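PDB 4KRI: phospholethanolamine N-methyltransferase 2 from Haemonchus contortus, which probably methylates phosphomonomethylethanolamine and its dimethyl product with S-adenosylmethionine as donor, late steps of nematode phosphocholine synthesis. Local coordinates for residues K113-L118 / L155-T160; Y121-R126 / S175-L180; F179-Q184 / S254-A259. All coordinates share one frame; numbering follows the deposited sequence.

Contact 1: residues K113-L118 / L155-T160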
loop_
_atom_site.group_PDB
_atom_site.type_symbol
_atom_site.label_atom_id
_atom_site.label_comp_id
_atom_site.label_asym_id
_atom_site.label_seq_id
_atom_site.Cartn_x
_atom_site.Cartn_y
_atom_site.Cartn_z
ATOM N N LYS A 113 -14.285 -5.383 -3.711
ATOM C CA LYS A 113 -13.708 -4.057 -3.902
ATOM C C LYS A 113 -14.236 -3.064 -2.873
ATOM O O LYS A 113 -13.915 -1.879 -2.950
ATOM C CB LYS A 113 -14.002 -3.511 -5.306
ATOM C CG LYS A 113 -13.608 -4.414 -6.456
ATOM C CD LYS A 113 -12.132 -4.744 -6.433
ATOM C CE LYS A 113 -11.778 -5.650 -7.603
ATOM N NZ LYS A 113 -10.553 -6.442 -7.320
ATOM N N LYS A 114 -15.051 -3.532 -1.928
ATOM C CA LYS A 114 -15.688 -2.630 -0.965
ATOM C C LYS A 114 -14.695 -1.739 -0.220
ATOM O O LYS A 114 -14.922 -0.536 -0.062
ATOM C CB LYS A 114 -16.527 -3.403 0.043
ATOM C CG LYS A 114 -17.455 -2.501 0.838
ATOM C CD LYS A 114 -18.510 -1.868 -0.080
ATOM C CE LYS A 114 -19.433 -0.922 0.683
ATOM N NZ LYS A 114 -20.501 -0.318 -0.177
ATOM N N MET A 115 -13.593 -2.315 0.242
ATOM C CA MET A 115 -12.596 -1.511 0.950
ATOM C C MET A 115 -12.103 -0.379 0.055
ATOM O O MET A 115 -11.976 0.766 0.495
ATOM C CB MET A 115 -11.425 -2.384 1.412
ATOM C CG MET A 115 -10.341 -1.635 2.177
ATOM S SD MET A 115 -9.133 -0.826 1.099
ATOM C CE MET A 115 -8.213 -2.238 0.486
ATOM N N ALA A 116 -11.837 -0.698 -1.203
ATOM C CA ALA A 116 -11.319 0.307 -2.133
ATOM C C ALA A 116 -12.350 1.390 -2.428
ATOM O O ALA A 116 -12.022 2.573 -2.475
ATOM C CB ALA A 116 -10.846 -0.351 -3.428
ATOM N N MET A 117 -13.601 0.983 -2.622
ATOM C CA MET A 117 -14.661 1.937 -2.932
ATOM C C MET A 117 -14.952 2.854 -1.752
ATOM O O MET A 117 -15.208 4.043 -1.930
ATOM C CB MET A 117 -15.940 1.204 -3.356
ATOM C CG MET A 117 -15.734 0.228 -4.502
ATOM S SD MET A 117 -17.279 -0.229 -5.327
ATOM C CE MET A 117 -18.474 -0.046 -3.999
ATOM N N LEU A 118 -14.908 2.305 -0.542
ATOM C CA LEU A 118 -15.088 3.121 0.652
ATOM C C LEU A 118 -13.949 4.127 0.785
ATOM O O LEU A 118 -14.181 5.312 1.072
ATOM C CB LEU A 118 -15.177 2.236 1.894
ATOM C CG LEU A 118 -16.530 1.574 2.125
ATOM C CD1 LEU A 118 -16.432 0.665 3.331
ATOM C CD2 LEU A 118 -17.603 2.639 2.348
ATOM N N LEU A 155 -10.290 -9.240 6.140
ATOM C CA LEU A 155 -11.090 -8.117 5.643
ATOM C C LEU A 155 -11.725 -7.273 6.752
ATOM O O LEU A 155 -12.788 -6.662 6.564
ATOM C CB LEU A 155 -12.176 -8.621 4.691
ATOM C CG LEU A 155 -11.657 -9.511 3.568
ATOM C CD1 LEU A 155 -12.853 -10.087 2.814
ATOM C CD2 LEU A 155 -10.730 -8.729 2.630
ATOM N N ASP A 156 -11.068 -7.226 7.901
ATOM C CA ASP A 156 -11.527 -6.392 9.009
ATOM C C ASP A 156 -10.606 -5.170 8.959
ATOM O O ASP A 156 -9.409 -5.286 9.210
ATOM C CB ASP A 156 -11.390 -7.184 10.321
ATOM C CG ASP A 156 -12.159 -6.573 11.469
ATOM O OD1 ASP A 156 -12.710 -5.456 11.298
ATOM O OD2 ASP A 156 -12.212 -7.206 12.560
ATOM N N PHE A 157 -11.138 -4.010 8.574
ATOM C CA PHE A 157 -10.259 -2.873 8.237
ATOM C C PHE A 157 -10.286 -1.706 9.223
ATOM O O PHE A 157 -11.290 -1.466 9.883
ATOM C CB PHE A 157 -10.594 -2.372 6.836
ATOM C CG PHE A 157 -10.304 -3.375 5.763
ATOM C CD1 PHE A 157 -8.997 -3.682 5.428
ATOM C CD2 PHE A 157 -11.341 -4.035 5.117
ATOM C CE1 PHE A 157 -8.714 -4.605 4.430
ATOM C CE2 PHE A 157 -11.076 -4.970 4.128
ATOM C CZ PHE A 157 -9.754 -5.253 3.782
ATOM N N ILE A 158 -9.165 -0.994 9.310
ATOM C CA ILE A 158 -9.053 0.242 10.079
ATOM C C ILE A 158 -8.587 1.330 9.129
ATOM O O ILE A 158 -7.507 1.223 8.550
ATOM C CB ILE A 158 -8.000 0.125 11.175
ATOM C CG1 ILE A 158 -8.317 -1.060 12.096
ATOM C CG2 ILE A 158 -7.921 1.431 11.987
ATOM C CD1 ILE A 158 -7.138 -1.460 12.978
ATOM N N TRP A 159 -9.387 2.375 8.959
ATOM C CA TRP A 159 -8.929 3.532 8.189
ATOM C C TRP A 159 -8.362 4.560 9.144
ATOM O O TRP A 159 -8.935 4.817 10.193
ATOM C CB TRP A 159 -10.098 4.185 7.426
ATOM C CG TRP A 159 -10.557 3.460 6.203
ATOM C CD1 TRP A 159 -10.248 3.760 4.904
ATOM C CD2 TRP A 159 -11.431 2.332 6.154
ATOM N NE1 TRP A 159 -10.880 2.876 4.051
ATOM C CE2 TRP A 159 -11.605 1.987 4.797
ATOM C CE3 TRP A 159 -12.085 1.571 7.130
ATOM C CZ2 TRP A 159 -12.406 0.916 4.392
ATOM C CZ3 TRP A 159 -12.871 0.510 6.729
ATOM C CH2 TRP A 159 -13.023 0.191 5.372
ATOM N N THR A 160 -7.250 5.171 8.766
ATOM C CA THR A 160 -6.718 6.316 9.498
ATOM C C THR A 160 -6.823 7.496 8.549
ATOM O O THR A 160 -6.197 7.482 7.495
ATOM C CB THR A 160 -5.226 6.106 9.852
ATOM O OG1 THR A 160 -5.089 4.972 10.725
ATOM C CG2 THR A 160 -4.679 7.329 10.579
#

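Contact 2: residues Y121-R126 / S175-L180. With SAH (S-adenosyl-L-homocysteine), chain D.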
loop_
_atom_site.group_PDB
_atom_site.type_symbol
_atom_site.label_atom_id
_atom_site.label_comp_id
_atom_site.label_asym_id
_atom_site.label_seq_id
_atom_site.Cartn_x
_atom_site.Cartn_y
_atom_site.Cartn_z
ATOM N N TYR A 121 -14.461 6.874 -1.549
ATOM C CA TYR A 121 -15.601 7.678 -1.128
ATOM C C TYR A 121 -15.193 8.679 -0.044
ATOM O O TYR A 121 -15.563 9.853 -0.097
ATOM C CB TYR A 121 -16.711 6.771 -0.606
ATOM C CG TYR A 121 -18.095 7.376 -0.675
ATOM C CD1 TYR A 121 -18.913 7.147 -1.771
ATOM C CD2 TYR A 121 -18.586 8.162 0.358
ATOM C CE1 TYR A 121 -20.180 7.686 -1.842
ATOM C CE2 TYR A 121 -19.854 8.714 0.293
ATOM C CZ TYR A 121 -20.646 8.471 -0.810
ATOM O OH TYR A 121 -21.913 9.005 -0.892
ATOM N N PHE A 122 -14.442 8.202 0.945
ATOM C CA PHE A 122 -13.954 9.061 2.020
ATOM C C PHE A 122 -13.011 10.128 1.465
ATOM O O PHE A 122 -13.013 11.279 1.922
ATOM C CB PHE A 122 -13.195 8.226 3.058
ATOM C CG PHE A 122 -14.050 7.245 3.799
ATOM C CD1 PHE A 122 -15.390 7.505 4.033
ATOM C CD2 PHE A 122 -13.505 6.054 4.270
ATOM C CE1 PHE A 122 -16.180 6.602 4.727
ATOM C CE2 PHE A 122 -14.285 5.148 4.958
ATOM C CZ PHE A 122 -15.631 5.422 5.183
ATOM N N ASP A 123 -12.209 9.744 0.477
ATOM C CA ASP A 123 -11.159 10.626 -0.053
ATOM C C ASP A 123 -11.741 11.768 -0.887
ATOM O O ASP A 123 -11.135 12.835 -1.015
ATOM C CB ASP A 123 -10.161 9.810 -0.885
ATOM C CG ASP A 123 -8.800 10.482 -1.012
ATOM O OD1 ASP A 123 -8.307 11.068 -0.022
ATOM O OD2 ASP A 123 -8.212 10.421 -2.109
ATOM N N VAL A 124 -12.925 11.536 -1.444
ATOM C CA VAL A 124 -13.555 12.467 -2.377
ATOM C C VAL A 124 -14.532 13.424 -1.687
ATOM O O VAL A 124 -14.713 14.562 -2.125
ATOM C CB VAL A 124 -14.253 11.672 -3.517
ATOM C CG1 VAL A 124 -15.298 12.504 -4.230
ATOM C CG2 VAL A 124 -13.213 11.151 -4.506
ATOM N N PHE A 125 -15.143 12.970 -0.598
ATOM C CA PHE A 125 -16.170 13.758 0.089
ATOM C C PHE A 125 -15.696 15.148 0.536
ATOM O O PHE A 125 -14.617 15.301 1.103
ATOM C CB PHE A 125 -16.742 12.988 1.285
ATOM C CG PHE A 125 -18.062 13.520 1.771
ATOM C CD1 PHE A 125 -19.253 12.988 1.299
ATOM C CD2 PHE A 125 -18.115 14.553 2.697
ATOM C CE1 PHE A 125 -20.474 13.476 1.738
ATOM C CE2 PHE A 125 -19.334 15.047 3.144
ATOM C CZ PHE A 125 -20.517 14.505 2.668
ATOM N N ARG A 126 -16.516 16.158 0.270
ATOM C CA ARG A 126 -16.190 17.524 0.668
ATOM C C ARG A 126 -17.356 18.164 1.416
ATOM O O ARG A 126 -18.518 17.953 1.072
ATOM C CB ARG A 126 -15.814 18.369 -0.559
ATOM C CG ARG A 126 -14.495 17.983 -1.223
ATOM C CD ARG A 126 -13.305 18.242 -0.310
ATOM N NE ARG A 126 -12.039 17.816 -0.908
ATOM C CZ ARG A 126 -11.461 16.640 -0.681
ATOM N NH1 ARG A 126 -12.035 15.756 0.132
ATOM N NH2 ARG A 126 -10.304 16.346 -1.258
ATOM N N SER A 175 -4.160 13.297 -6.846
ATOM C CA SER A 175 -3.231 12.679 -5.901
ATOM C C SER A 175 -2.422 11.553 -6.544
ATOM O O SER A 175 -2.823 10.991 -7.563
ATOM C CB SER A 175 -3.970 12.151 -4.668
ATOM O OG SER A 175 -4.606 10.909 -4.931
ATOM N N PHE A 176 -1.276 11.249 -5.942
ATOM C CA PHE A 176 -0.420 10.149 -6.368
ATOM C C PHE A 176 -1.222 8.845 -6.379
ATOM O O PHE A 176 -1.172 8.092 -7.351
ATOM C CB PHE A 176 0.783 10.053 -5.413
ATOM C CG PHE A 176 1.816 9.026 -5.811
ATOM C CD1 PHE A 176 1.949 8.607 -7.131
ATOM C CD2 PHE A 176 2.668 8.490 -4.854
ATOM C CE1 PHE A 176 2.904 7.662 -7.483
ATOM C CE2 PHE A 176 3.623 7.547 -5.197
ATOM C CZ PHE A 176 3.736 7.131 -6.515
ATOM N N ARG A 177 -1.973 8.603 -5.302
ATOM C CA ARG A 177 -2.797 7.402 -5.181
ATOM C C ARG A 177 -3.812 7.346 -6.317
ATOM O O ARG A 177 -3.988 6.306 -6.951
ATOM C CB ARG A 177 -3.527 7.377 -3.828
ATOM C CG ARG A 177 -4.172 6.039 -3.489
ATOM C CD ARG A 177 -4.957 6.088 -2.168
ATOM N NE ARG A 177 -6.137 6.948 -2.265
ATOM C CZ ARG A 177 -7.350 6.526 -2.611
ATOM N NH1 ARG A 177 -7.568 5.247 -2.886
ATOM N NH2 ARG A 177 -8.356 7.386 -2.685
ATOM N N ASP A 178 -4.463 8.472 -6.584
ATOM C CA ASP A 178 -5.496 8.498 -7.613
ATOM C C ASP A 178 -4.886 8.339 -9.000
ATOM O O ASP A 178 -5.472 7.704 -9.875
ATOM C CB ASP A 178 -6.332 9.777 -7.529
ATOM C CG ASP A 178 -7.304 9.767 -6.362
ATOM O OD1 ASP A 178 -7.626 8.671 -5.853
ATOM O OD2 ASP A 178 -7.758 10.864 -5.964
ATOM N N PHE A 179 -3.703 8.909 -9.194
ATOM C CA PHE A 179 -2.987 8.743 -10.449
ATOM C C PHE A 179 -2.707 7.271 -10.749
ATOM O O PHE A 179 -2.916 6.819 -11.874
ATOM C CB PHE A 179 -1.672 9.520 -10.432
ATOM C CG PHE A 179 -0.776 9.200 -11.593
ATOM C CD1 PHE A 179 -1.053 9.698 -12.860
ATOM C CD2 PHE A 179 0.334 8.390 -11.421
ATOM C CE1 PHE A 179 -0.231 9.389 -13.934
ATOM C CE2 PHE A 179 1.156 8.081 -12.487
ATOM C CZ PHE A 179 0.871 8.574 -13.744
ATOM N N LEU A 180 -2.221 6.544 -9.746
ATOM C CA LEU A 180 -1.942 5.113 -9.878
ATOM C C LEU A 180 -3.226 4.331 -10.198
ATOM O O LEU A 180 -3.249 3.516 -11.119
ATOM C CB LEU A 180 -1.315 4.568 -8.587
ATOM C CG LEU A 180 0.081 5.072 -8.199
ATOM C CD1 LEU A 180 0.443 4.682 -6.765
ATOM C CD2 LEU A 180 1.106 4.519 -9.166
HETATM N N SAH D . 6.011 -6.068 -6.174
HETATM C CA SAH D . 4.827 -6.524 -6.949
HETATM C CB SAH D . 4.093 -5.280 -7.588
HETATM C CG SAH D . 4.827 -4.513 -8.682
HETATM S SD SAH D . 3.877 -3.079 -9.283
HETATM C C SAH D . 5.185 -7.584 -7.914
HETATM O O SAH D . 6.320 -8.038 -7.939
HETATM O OXT SAH D . 4.294 -8.159 -8.518
HETATM C "C5'" SAH D . 4.410 -1.634 -8.347
HETATM C "C4'" SAH D . 3.630 -1.332 -7.195
HETATM O "O4'" SAH D . 4.308 -0.295 -6.437
HETATM C "C3'" SAH D . 2.329 -0.743 -7.584
HETATM O "O3'" SAH D . 1.296 -1.561 -7.079
HETATM C "C2'" SAH D . 2.287 0.579 -6.958
HETATM O "O2'" SAH D . 1.006 0.919 -6.480
HETATM C "C1'" SAH D . 3.286 0.449 -5.855
HETATM N N9 SAH D . 3.768 1.775 -5.335
HETATM C C8 SAH D . 4.306 2.787 -6.055
HETATM N N7 SAH D . 4.667 3.756 -5.208
HETATM C C5 SAH D . 4.381 3.359 -3.950
HETATM C C6 SAH D . 4.541 3.961 -2.695
HETATM N N6 SAH D . 5.085 5.219 -2.564
HETATM N N1 SAH D . 4.137 3.268 -1.607
HETATM C C2 SAH D . 3.605 2.046 -1.712
HETATM N N3 SAH D . 3.445 1.439 -2.902
HETATM C C4 SAH D . 3.810 2.076 -4.031
#

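Contact 3: residues F179-Q184 / S254-A259. With SAH (S-adenosyl-L-homocysteine), chain D; 1SH (2-(methylamino)ethyl dihydrogen phosphate), chain E.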
loop_
_atom_site.group_PDB
_atom_site.type_symbol
_atom_site.label_atom_id
_atom_site.label_comp_id
_atom_site.label_asym_id
_atom_site.label_seq_id
_atom_site.Cartn_x
_atom_site.Cartn_y
_atom_site.Cartn_z
ATOM N N PHE A 179 -3.703 8.909 -9.194
ATOM C CA PHE A 179 -2.987 8.743 -10.449
ATOM C C PHE A 179 -2.707 7.271 -10.749
ATOM O O PHE A 179 -2.916 6.819 -11.874
ATOM C CB PHE A 179 -1.672 9.520 -10.432
ATOM C CG PHE A 179 -0.776 9.200 -11.593
ATOM C CD1 PHE A 179 -1.053 9.698 -12.860
ATOM C CD2 PHE A 179 0.334 8.390 -11.421
ATOM C CE1 PHE A 179 -0.231 9.389 -13.934
ATOM C CE2 PHE A 179 1.156 8.081 -12.487
ATOM C CZ PHE A 179 0.871 8.574 -13.744
ATOM N N LEU A 180 -2.221 6.544 -9.746
ATOM C CA LEU A 180 -1.942 5.113 -9.878
ATOM C C LEU A 180 -3.226 4.331 -10.198
ATOM O O LEU A 180 -3.249 3.516 -11.119
ATOM C CB LEU A 180 -1.315 4.568 -8.587
ATOM C CG LEU A 180 0.081 5.072 -8.199
ATOM C CD1 LEU A 180 0.443 4.682 -6.765
ATOM C CD2 LEU A 180 1.106 4.519 -9.166
ATOM N N ASP A 181 -4.291 4.600 -9.445
ATOM C CA ASP A 181 -5.555 3.863 -9.581
ATOM C C ASP A 181 -6.318 4.195 -10.867
ATOM O O ASP A 181 -7.131 3.391 -11.333
ATOM C CB ASP A 181 -6.478 4.142 -8.380
ATOM C CG ASP A 181 -6.079 3.372 -7.121
ATOM O OD1 ASP A 181 -5.449 2.298 -7.234
ATOM O OD2 ASP A 181 -6.423 3.842 -6.011
ATOM N N ARG A 182 -6.087 5.378 -11.430
ATOM C CA ARG A 182 -6.883 5.831 -12.573
ATOM C C ARG A 182 -6.183 5.667 -13.912
ATOM O O ARG A 182 -6.810 5.785 -14.962
ATOM C CB ARG A 182 -7.325 7.295 -12.396
ATOM C CG ARG A 182 -8.306 7.535 -11.238
ATOM C CD ARG A 182 -8.591 9.025 -11.043
ATOM N NE ARG A 182 -9.322 9.288 -9.801
ATOM C CZ ARG A 182 -9.559 10.504 -9.315
ATOM N NH1 ARG A 182 -9.122 11.575 -9.964
ATOM N NH2 ARG A 182 -10.234 10.650 -8.177
ATOM N N THR A 183 -4.881 5.401 -13.878
ATOM C CA THR A 183 -4.107 5.338 -15.110
ATOM C C THR A 183 -3.468 3.972 -15.327
ATOM O O THR A 183 -4.037 3.110 -15.992
ATOM C CB THR A 183 -3.010 6.421 -15.133
ATOM O OG1 THR A 183 -3.530 7.635 -14.571
ATOM C CG2 THR A 183 -2.544 6.671 -16.556
ATOM N N GLN A 184 -2.288 3.770 -14.754
ATOM C CA GLN A 184 -1.543 2.540 -15.004
ATOM C C GLN A 184 -2.181 1.331 -14.322
ATOM O O GLN A 184 -2.222 0.231 -14.885
ATOM C CB GLN A 184 -0.085 2.684 -14.548
ATOM C CG GLN A 184 0.779 1.476 -14.901
ATOM C CD GLN A 184 2.267 1.695 -14.657
ATOM O OE1 GLN A 184 2.673 2.673 -14.026
ATOM N NE2 GLN A 184 3.085 0.781 -15.160
ATOM N N SER A 254 -1.754 1.639 -3.944
ATOM C CA SER A 254 -2.930 1.435 -4.781
ATOM C C SER A 254 -3.977 0.535 -4.137
ATOM O O SER A 254 -3.700 -0.631 -3.858
ATOM C CB SER A 254 -2.514 0.848 -6.129
ATOM O OG SER A 254 -3.654 0.385 -6.844
ATOM N N THR A 255 -5.184 1.062 -3.910
ATOM C CA THR A 255 -6.274 0.245 -3.392
ATOM C C THR A 255 -6.751 -0.771 -4.420
ATOM O O THR A 255 -7.220 -1.845 -4.046
ATOM C CB THR A 255 -7.480 1.077 -2.926
ATOM O OG1 THR A 255 -7.734 2.121 -3.872
ATOM C CG2 THR A 255 -7.211 1.670 -1.548
ATOM N N ASN A 256 -6.657 -0.438 -5.704
ATOM C CA ASN A 256 -6.962 -1.415 -6.750
ATOM C C ASN A 256 -6.088 -2.668 -6.645
ATOM O O ASN A 256 -6.589 -3.792 -6.740
ATOM C CB ASN A 256 -6.815 -0.817 -8.147
ATOM C CG ASN A 256 -7.960 0.086 -8.523
ATOM O OD1 ASN A 256 -9.021 0.051 -7.906
ATOM N ND2 ASN A 256 -7.761 0.888 -9.573
ATOM N N MET A 257 -4.790 -2.462 -6.442
ATOM C CA MET A 257 -3.839 -3.555 -6.277
ATOM C C MET A 257 -4.125 -4.349 -5.013
ATOM O O MET A 257 -4.244 -5.579 -5.040
ATOM C CB MET A 257 -2.408 -3.003 -6.179
ATOM C CG MET A 257 -1.839 -2.504 -7.468
ATOM S SD MET A 257 -1.488 -3.895 -8.554
ATOM C CE MET A 257 -0.242 -3.200 -9.599
ATOM N N LEU A 258 -4.232 -3.648 -3.890
ATOM C CA LEU A 258 -4.333 -4.349 -2.624
ATOM C C LEU A 258 -5.687 -5.034 -2.455
ATOM O O LEU A 258 -5.788 -6.049 -1.768
ATOM C CB LEU A 258 -4.025 -3.411 -1.453
ATOM C CG LEU A 258 -3.269 -4.154 -0.349
ATOM C CD1 LEU A 258 -1.876 -4.497 -0.830
ATOM C CD2 LEU A 258 -3.219 -3.362 0.946
ATOM N N ALA A 259 -6.728 -4.507 -3.102
ATOM C CA ALA A 259 -8.020 -5.187 -3.073
ATOM C C ALA A 259 -7.873 -6.632 -3.549
ATOM O O ALA A 259 -8.501 -7.548 -2.991
ATOM C CB ALA A 259 -9.024 -4.449 -3.944
HETATM N N SAH D . 6.011 -6.068 -6.174
HETATM C CA SAH D . 4.827 -6.524 -6.949
HETATM C CB SAH D . 4.093 -5.280 -7.588
HETATM C CG SAH D . 4.827 -4.513 -8.682
HETATM S SD SAH D . 3.877 -3.079 -9.283
HETATM C C SAH D . 5.185 -7.584 -7.914
HETATM O O SAH D . 6.320 -8.038 -7.939
HETATM O OXT SAH D . 4.294 -8.159 -8.518
HETATM C "C5'" SAH D . 4.410 -1.634 -8.347
HETATM C "C4'" SAH D . 3.630 -1.332 -7.195
HETATM O "O4'" SAH D . 4.308 -0.295 -6.437
HETATM C "C3'" SAH D . 2.329 -0.743 -7.584
HETATM O "O3'" SAH D . 1.296 -1.561 -7.079
HETATM C "C2'" SAH D . 2.287 0.579 -6.958
HETATM O "O2'" SAH D . 1.006 0.919 -6.480
HETATM C "C1'" SAH D . 3.286 0.449 -5.855
HETATM N N9 SAH D . 3.768 1.775 -5.335
HETATM C C8 SAH D . 4.306 2.787 -6.055
HETATM N N7 SAH D . 4.667 3.756 -5.208
HETATM C C5 SAH D . 4.381 3.359 -3.950
HETATM C C6 SAH D . 4.541 3.961 -2.695
HETATM N N6 SAH D . 5.085 5.219 -2.564
HETATM N N1 SAH D . 4.137 3.268 -1.607
HETATM C C2 SAH D . 3.605 2.046 -1.712
HETATM N N3 SAH D . 3.445 1.439 -2.902
HETATM C C4 SAH D . 3.810 2.076 -4.031
HETATM O O4 1SH E . 6.533 -1.943 -18.157
HETATM P P1 1SH E . 5.420 -1.006 -17.697
HETATM O O1 1SH E . 5.827 0.413 -17.758
HETATM O O3 1SH E . 4.145 -1.238 -18.594
HETATM O O2 1SH E . 5.090 -1.335 -16.183
HETATM C C1 1SH E . 4.819 -2.595 -15.847
HETATM C C2 1SH E . 4.730 -2.881 -14.354
HETATM N N1 1SH E . 5.938 -2.748 -13.588
HETATM C C3 1SH E . 5.597 -2.891 -12.219
#

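Contact 1: residues K113-L118 / L155-T160
Met-115 lies over the ring of Phe-157. Met-115 CB starts the contact, 3.8 Å from Phe-157 CE2 and so above one side of the ring. CG comes next and sits over the middle of the same face. The distance from Met-115 CG to the centroid of the Phe-157 ring is 3.8 Å, only 4° off the ring normal, a CH-pi contact. All six ring carbons of Phe-157 are therefore at much the same distance from that one methylene. CG is anti to the backbone N of Met-115 (chi1 -179°), which carries the chain out over the ring. The chain then bends at chi2 and chi3. SD climbs above the same face, and Met-115 SD stands 5.2 Å from the Phe-157 centroid, a Met-aromatic contact at some distance. The bends keep CE above this face too, toward the CE1 side of the ring but not in close contact with it.

The two segments are the start of helix 114-124 and the start of strand 156-166. Their short axes run nearly parallel, 17° apart and 10.8 Å from each other. The helix packs on one face of the sheet in the N-terminal part of the protein. Strand 98-105 pairs with strand 156-166 there. Phe-157 and Trp-159, two residues apart on the strand, both point toward the helix.

Trp-159 meets the helix with the far end of its six-membered ring. Met-115 CG is 4.0 Å from Trp-159 CZ2, and the carbonyl oxygen of Met-115 lies at the ring edge, near its plane. Leu-118 adds a second hydrophobic contact. Leu-118 CB is 4.0 Å from Trp-159 CZ2, and Leu-118 CD1 is 4.0 Å from Trp-159 CH2. The indole NE1 bonds to Thr-119 OG1, which also bonds to Met-115 O.

Contact 2: residues Y121-R126 / S175-L180
Arg-177 reaches across to Asp-123 and makes a salt bridge. NH2 of Arg-177 donates to OD2 of Asp-123 at 3.1 Å, and the bond is nearly straight (171°). The oxygen lies in the guanidinium plane, at its edge. Seen from the acid, the donor comes from above the carboxylate plane, 50° out of it. The two groups are thus strongly turned against each other. Arg-177 is extended through chi1 and chi2 and bends at chi3 (67°), which brings its head to the acid.

NH2 has a stronger partner in Asp-120, one turn earlier on the same helix as Asp-123. Asp-178 also lies close. Asp-178 OD1 is 3.5 Å from Arg-177 NH2, but well out of the guanidinium plane, so this pairing is of charges alone. Asp-178 OD2 is 3.9 Å from Asp-123 OD2. The positive charge of Arg-177 alongside probably offsets that repulsion. Arg-177 NH1 has a long, weak ion pair with Asp-181 OD2.

Some other donors are met within their own segment. Ser-175 OG, at the N-cap of helix 176-184, accepts from Asp-178 N at 2.9 Å. Arg-126 NH1 donates to Phe-125 O at 2.8 Å, and more loosely to Asp-123 O.

On helix 176-184, Phe-176 and Leu-180 line the S-adenosylhomocysteine pocket. This is a salt-bridge network, with Asp-120 included, where the first turn of that capped helix meets the last turn of helix 114-124.

Contact 3: residues F179-Q184 / S254-A259
Asp-181 receives the hydroxyl of Ser-254 in a short hydrogen bond, 2.7 Å from Ser-254 OG to Asp-181 OD1. The hydroxyl meets that oxygen nearly along its C-O axis. Asp-181 OD1 also takes a weak bond from Asn-256 N, at 3.4 Å. The other oxygen, Asp-181 OD2, lies 3.0 Å from Thr-255 OG1, a possible bond that is not settled.

Ser-254 also caps helix 255-268: Ser-254 OG accepts from Met-257 N at 3.1 Å. With chi1 168°, OG is turned so that one hydroxyl serves both the cap and the aspartate. Asn-256 packs beside the acid, with Asn-256 CB 3.5 Å from Asp-181 OD1, while its ND2 donates to Tyr-185 O.

Outward lie the ligands. Ser-254 CB is 3.5 Å from O2' of S-adenosylhomocysteine, and Met-257 CG is 3.3 Å from its O3'. Gln-184 NE2 comes within 3.1 Å of O2 of the bound phosphomonomethylethanolamine.

The aspartate sits at the N-terminal end of helix 255-268, where the helix dipole probably helps to stabilise its negative charge. Its bonds tie helix 176-184 to the Rossmann-like methyltransferase domain next to the cofactor ribose.

Contact 1 comes first along the chain and closes before contact 3 opens. Contacts 1 and 2 cross along the chain: both start on helix 114-124, and strand 156-166 comes before helix 176-184. Contacts 2 and 3 share helix 176-184, including Phe-179 and Leu-180. The centres of contacts 1 and 2 are about 14 Å apart, as are those of contacts 1 and 3; contacts 2 and 3 are about 11 Å apart. All three touch one another. Ala-116 packs on Thr-255, Trp-159 on Phe-122, and Arg-177 lies by Thr-255. Together they form a path from the N-terminal sheet, through helix 114-124, to the methyltransferase domain and its bound S-adenosylhomocysteine.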